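Local coordinates for glycinin A3B4 subunit (Glycine max, PDB 2D5F), which serves as a soybean 11S seed storage globulin, a two-domain cupin protein that assembles into hexamers, at residues 30-36 with 172-176; 329-333 with 358-362. All blocks are in the same frame, centred on the assembly; numbering follows the deposited sequence.

In the fold
Interaction 1 comes first along the chain and closes before interaction 2 opens. Their centres lie 27 Å apart on opposite sides of the chain's centre, with about 18 Å between nearest atoms. Both reach the same antiparallel sheet of the N-terminal cupin domain: 30-36 runs out of strand 28-32, one in from the edge, whereas 329-333 enters strand 332-334, the edge strand at the far end. Interaction 1 therefore ties the loop after strand 163-164 to its own domain, while interaction 2 joins this sheet to the loop after strand 349-354 of the C-terminal cupin domain. Each also borders another subunit, the second at interaction 1 and the third at interaction 2.

Interaction 1. Residues 30-36 with 172-176; sequences IETWNSQ and EHPET
The carboxylate of E175 is gripped by S35 at one oxygen. The backbone N of S35 comes down from above the carboxylate plane to E175 OE1 (3.0 Å), 63° out of it, while S35 OG reaches the anti lone pair of the same oxygen at 2.8 Å. The other oxygen, OE2, takes a water that also donates to T32 OG1. The amide of N34 slides past E175 in the opposite direction, its plane 35° from the carboxylate, with N34 OD1 3.3 Å from E175 CG. The Q36 amide is turned much more steeply and lies near E175 CB. E175 gets there by a chain bent once, at chi2 (-88°): CG sits between its own backbone N and carbonyl carbon, and the bend swings the acid over to S35.

These bonds lie where strand 28-32 runs out of the jelly-roll barrel of the N-terminal cupin domain. N34 shapes the exit as an Asx turn, its OD1 accepting from Q36 N at 2.7 Å. On the other side, the 3-10 turn beginning at P174 is tied by T176, whose N and OG1 both donate to H173 O; T176 O in turn meets Q10 of the second subunit.

Towards the strand, T32 OG1 donates to E172 O (2.8 Å), lying almost in line with that carbonyl, and T32 CG2 approaches the H173 ring obliquely. I30 and E172 cross at a slant, I30 CD1 coming to 3.3 Å from E172 OE1, which is also hydrogen-bonded to Y164 OH.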
loop_
_atom_site.group_PDB
_atom_site.type_symbol
_atom_site.label_atom_id
_atom_site.label_comp_id
_atom_site.label_asym_id
_atom_site.label_seq_id
_atom_site.Cartn_x
_atom_site.Cartn_y
_atom_site.Cartn_z
ATOM N N ILE B 30 27.737 -7.936 -29.324
ATOM C CA ILE B 30 27.444 -7.606 -27.937
ATOM C C ILE B 30 28.713 -7.015 -27.350
ATOM O O ILE B 30 29.777 -7.632 -27.388
ATOM C CB ILE B 30 27.043 -8.842 -27.113
ATOM C CG1 ILE B 30 25.717 -9.405 -27.631
ATOM C CG2 ILE B 30 26.904 -8.461 -25.643
ATOM C CD1 ILE B 30 25.233 -10.626 -26.873
ATOM N N GLU B 31 28.598 -5.799 -26.831
ATOM C CA GLU B 31 29.723 -5.106 -26.228
ATOM C C GLU B 31 29.390 -4.832 -24.773
ATOM O O GLU B 31 28.320 -4.307 -24.467
ATOM C CB GLU B 31 29.963 -3.789 -26.954
ATOM C CG GLU B 31 30.394 -3.957 -28.395
ATOM C CD GLU B 31 30.360 -2.652 -29.145
ATOM O OE1 GLU B 31 29.307 -2.331 -29.730
ATOM O OE2 GLU B 31 31.382 -1.935 -29.133
ATOM N N THR B 32 30.293 -5.188 -23.870
ATOM C CA THR B 32 30.037 -4.946 -22.459
ATOM C C THR B 32 31.110 -4.106 -21.795
ATOM O O THR B 32 32.271 -4.126 -22.199
ATOM C CB THR B 32 29.913 -6.272 -21.667
ATOM O OG1 THR B 32 31.149 -6.996 -21.732
ATOM C CG2 THR B 32 28.796 -7.132 -22.243
ATOM N N TRP B 33 30.698 -3.346 -20.786
ATOM C CA TRP B 33 31.622 -2.536 -19.998
ATOM C C TRP B 33 31.989 -3.467 -18.843
ATOM O O TRP B 33 31.116 -4.151 -18.306
ATOM C CB TRP B 33 30.920 -1.289 -19.451
ATOM C CG TRP B 33 30.829 -0.116 -20.419
ATOM C CD1 TRP B 33 31.570 1.037 -20.380
ATOM C CD2 TRP B 33 29.915 0.034 -21.517
ATOM N NE1 TRP B 33 31.170 1.894 -21.379
ATOM C CE2 TRP B 33 30.159 1.304 -22.094
ATOM C CE3 TRP B 33 28.914 -0.783 -22.073
ATOM C CZ2 TRP B 33 29.434 1.782 -23.196
ATOM C CZ3 TRP B 33 28.190 -0.307 -23.173
ATOM C CH2 TRP B 33 28.459 0.964 -23.722
ATOM N N ASN B 34 33.268 -3.528 -18.482
ATOM C CA ASN B 34 33.705 -4.386 -17.383
ATOM C C ASN B 34 33.013 -3.904 -16.101
ATOM O O ASN B 34 33.131 -2.733 -15.731
ATOM C CB ASN B 34 35.225 -4.289 -17.217
ATOM C CG ASN B 34 35.773 -5.321 -16.253
ATOM O OD1 ASN B 34 35.248 -5.505 -15.156
ATOM N ND2 ASN B 34 36.843 -5.998 -16.658
ATOM N N SER B 35 32.309 -4.796 -15.417
ATOM C CA SER B 35 31.600 -4.403 -14.200
ATOM C C SER B 35 32.535 -4.057 -13.036
ATOM O O SER B 35 32.086 -3.578 -11.997
ATOM C CB SER B 35 30.631 -5.511 -13.770
ATOM O OG SER B 35 31.335 -6.697 -13.451
ATOM N N GLN B 36 33.834 -4.274 -13.215
ATOM C CA GLN B 36 34.783 -3.997 -12.148
ATOM C C GLN B 36 35.403 -2.602 -12.132
ATOM O O GLN B 36 36.237 -2.305 -11.283
ATOM C CB GLN B 36 35.861 -5.082 -12.126
ATOM C CG GLN B 36 35.312 -6.410 -11.608
ATOM C CD GLN B 36 36.250 -7.578 -11.828
ATOM O OE1 GLN B 36 36.003 -8.684 -11.346
ATOM N NE2 GLN B 36 37.329 -7.343 -12.567
ATOM N N GLU B 172 29.576 -13.155 -21.965
ATOM C CA GLU B 172 29.397 -11.741 -22.278
ATOM C C GLU B 172 30.107 -10.844 -21.273
ATOM O O GLU B 172 30.475 -9.711 -21.587
ATOM C CB GLU B 172 27.904 -11.403 -22.348
ATOM C CG GLU B 172 27.198 -12.183 -23.435
ATOM C CD GLU B 172 25.704 -11.937 -23.500
ATOM O OE1 GLU B 172 25.031 -12.678 -24.239
ATOM O OE2 GLU B 172 25.202 -11.011 -22.830
ATOM N N HIS B 173 30.301 -11.359 -20.064
ATOM C CA HIS B 173 30.981 -10.614 -19.014
ATOM C C HIS B 173 32.114 -11.496 -18.520
ATOM O O HIS B 173 32.015 -12.134 -17.474
ATOM C CB HIS B 173 30.002 -10.276 -17.882
ATOM C CG HIS B 173 28.754 -9.600 -18.359
ATOM N ND1 HIS B 173 27.648 -10.300 -18.792
ATOM C CD2 HIS B 173 28.465 -8.289 -18.539
ATOM C CE1 HIS B 173 26.730 -9.449 -19.221
ATOM N NE2 HIS B 173 27.203 -8.223 -19.080
ATOM N N PRO B 174 33.214 -11.544 -19.290
ATOM C CA PRO B 174 34.402 -12.344 -18.984
ATOM C C PRO B 174 35.048 -12.044 -17.642
ATOM O O PRO B 174 35.618 -12.936 -17.012
ATOM C CB PRO B 174 35.325 -12.045 -20.162
ATOM C CG PRO B 174 34.960 -10.654 -20.529
ATOM C CD PRO B 174 33.454 -10.696 -20.470
ATOM N N GLU B 175 34.958 -10.798 -17.198
ATOM C CA GLU B 175 35.556 -10.433 -15.926
ATOM C C GLU B 175 35.003 -11.270 -14.774
ATOM O O GLU B 175 35.620 -11.342 -13.713
ATOM C CB GLU B 175 35.344 -8.942 -15.633
ATOM C CG GLU B 175 33.944 -8.555 -15.161
ATOM C CD GLU B 175 32.980 -8.254 -16.293
ATOM O OE1 GLU B 175 31.910 -7.678 -16.001
ATOM O OE2 GLU B 175 33.278 -8.587 -17.464
ATOM N N THR B 176 33.855 -11.915 -14.982
ATOM C CA THR B 176 33.246 -12.735 -13.932
ATOM C C THR B 176 33.792 -14.160 -13.868
ATOM O O THR B 176 33.570 -14.868 -12.884
ATOM C CB THR B 176 31.706 -12.845 -14.094
ATOM O OG1 THR B 176 31.398 -13.525 -15.318
ATOM C CG2 THR B 176 31.060 -11.465 -14.090
HETATM O O HOH W 1 33.318 -6.897 -19.906
#

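Interaction 2. Residues 329-333 with 358-362; sequences MKLHE and TLPAL
T358 lays its CG2 methyl across E333 at about a right angle, 3.8 Å from E333 CG. L359 sends CD1 beneath the K330 chain, which it crosses almost perpendicularly: L359 CD1 is 3.6 Å from K330 CD and 3.4 Å from K330 O. With CG anti to the backbone N (chi1 -172°), the lysine chain runs over this methyl before bending to deliver NZ to H332 O (2.8 Å) and to E333 OE1, a salt bridge. Replacing K330 by an alanine removes the chain on L359 CD1, and E333 OE1 would probably be left without its cationic mate in this segment. L359 also rests on V124 of strand 121-125, packing the second cupin domain on the sheet of the first. From L359 to L362 the backbone makes a type I turn, with A361 on its crest. A361 CB faces M329 CG (3.8 Å) and L331 CD2 (3.9 Å), which lie side by side, while a water donates to K330 O and accepts a weak bond from A361 N. No direct hydrogen bond joins the segments: apolar methyl and methylene contacts and one water do, and the charges pair within 329-333 and with R340, whose NH2 salt-bridges E333 OE2.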
loop_
_atom_site.group_PDB
_atom_site.type_symbol
_atom_site.label_atom_id
_atom_site.label_comp_id
_atom_site.label_asym_id
_atom_site.label_seq_id
_atom_site.Cartn_x
_atom_site.Cartn_y
_atom_site.Cartn_z
ATOM N N MET B 329 1.813 -6.933 -18.532
ATOM C CA MET B 329 2.619 -5.892 -17.876
ATOM C C MET B 329 3.260 -5.014 -18.964
ATOM O O MET B 329 3.997 -5.521 -19.814
ATOM C CB MET B 329 3.709 -6.591 -17.028
ATOM C CG MET B 329 4.639 -5.709 -16.184
ATOM S SD MET B 329 5.979 -6.658 -15.310
ATOM C CE MET B 329 5.326 -6.757 -13.638
ATOM N N LYS B 330 2.960 -3.714 -18.958
ATOM C CA LYS B 330 3.526 -2.795 -19.951
ATOM C C LYS B 330 5.015 -2.710 -19.683
ATOM O O LYS B 330 5.429 -2.327 -18.589
ATOM C CB LYS B 330 2.909 -1.404 -19.819
ATOM C CG LYS B 330 3.303 -0.436 -20.931
ATOM C CD LYS B 330 2.802 0.965 -20.617
ATOM C CE LYS B 330 2.473 1.767 -21.875
ATOM N NZ LYS B 330 3.652 2.069 -22.718
ATOM N N LEU B 331 5.827 -3.044 -20.681
ATOM C CA LEU B 331 7.264 -3.043 -20.481
ATOM C C LEU B 331 8.081 -2.242 -21.478
ATOM O O LEU B 331 9.262 -2.531 -21.708
ATOM C CB LEU B 331 7.770 -4.485 -20.434
ATOM C CG LEU B 331 7.358 -5.261 -19.181
ATOM C CD1 LEU B 331 7.761 -6.720 -19.317
ATOM C CD2 LEU B 331 8.016 -4.636 -17.964
ATOM N N HIS B 332 7.463 -1.228 -22.064
ATOM C CA HIS B 332 8.171 -0.384 -23.007
ATOM C C HIS B 332 7.460 0.953 -23.134
ATOM O O HIS B 332 6.233 1.037 -23.029
ATOM C CB HIS B 332 8.305 -1.102 -24.358
ATOM C CG HIS B 332 7.464 -0.521 -25.449
ATOM N ND1 HIS B 332 8.011 0.072 -26.566
ATOM C CD2 HIS B 332 6.122 -0.433 -25.591
ATOM C CE1 HIS B 332 7.040 0.503 -27.350
ATOM N NE2 HIS B 332 5.884 0.211 -26.782
ATOM N N GLU B 333 8.246 2.002 -23.339
ATOM C CA GLU B 333 7.721 3.349 -23.451
ATOM C C GLU B 333 8.714 4.199 -24.236
ATOM O O GLU B 333 9.926 4.039 -24.081
ATOM C CB GLU B 333 7.563 3.945 -22.046
ATOM C CG GLU B 333 6.731 5.211 -21.976
ATOM C CD GLU B 333 5.255 4.932 -22.190
ATOM O OE1 GLU B 333 4.736 4.004 -21.536
ATOM O OE2 GLU B 333 4.616 5.634 -23.002
ATOM N N THR B 358 4.901 6.549 -14.958
ATOM C CA THR B 358 4.601 6.360 -16.374
ATOM C C THR B 358 4.578 4.875 -16.702
ATOM O O THR B 358 3.688 4.393 -17.400
ATOM C CB THR B 358 5.640 7.024 -17.268
ATOM O OG1 THR B 358 5.499 8.449 -17.188
ATOM C CG2 THR B 358 5.458 6.555 -18.712
ATOM N N LEU B 359 5.570 4.156 -16.195
ATOM C CA LEU B 359 5.679 2.722 -16.415
ATOM C C LEU B 359 5.655 2.100 -15.015
ATOM O O LEU B 359 6.696 1.938 -14.378
ATOM C CB LEU B 359 6.997 2.424 -17.137
ATOM C CG LEU B 359 7.106 1.144 -17.956
ATOM C CD1 LEU B 359 5.936 1.047 -18.936
ATOM C CD2 LEU B 359 8.440 1.149 -18.701
ATOM N N PRO B 360 4.452 1.749 -14.517
ATOM C CA PRO B 360 4.266 1.157 -13.188
ATOM C C PRO B 360 5.129 -0.039 -12.810
ATOM O O PRO B 360 5.409 -0.249 -11.631
ATOM C CB PRO B 360 2.766 0.842 -13.153
ATOM C CG PRO B 360 2.423 0.644 -14.573
ATOM C CD PRO B 360 3.177 1.760 -15.253
ATOM N N ALA B 361 5.550 -0.822 -13.797
ATOM C CA ALA B 361 6.393 -1.984 -13.523
ATOM C C ALA B 361 7.720 -1.562 -12.876
ATOM O O ALA B 361 8.336 -2.330 -12.136
ATOM C CB ALA B 361 6.661 -2.747 -14.817
ATOM N N LEU B 362 8.149 -0.338 -13.152
ATOM C CA LEU B 362 9.403 0.166 -12.610
ATOM C C LEU B 362 9.406 0.251 -11.088
ATOM O O LEU B 362 10.463 0.218 -10.462
ATOM C CB LEU B 362 9.718 1.535 -13.223
ATOM C CG LEU B 362 10.042 1.466 -14.721
ATOM C CD1 LEU B 362 10.182 2.854 -15.302
ATOM C CD2 LEU B 362 11.319 0.660 -14.917
HETATM O O HOH W 2 3.948 -1.074 -16.724
#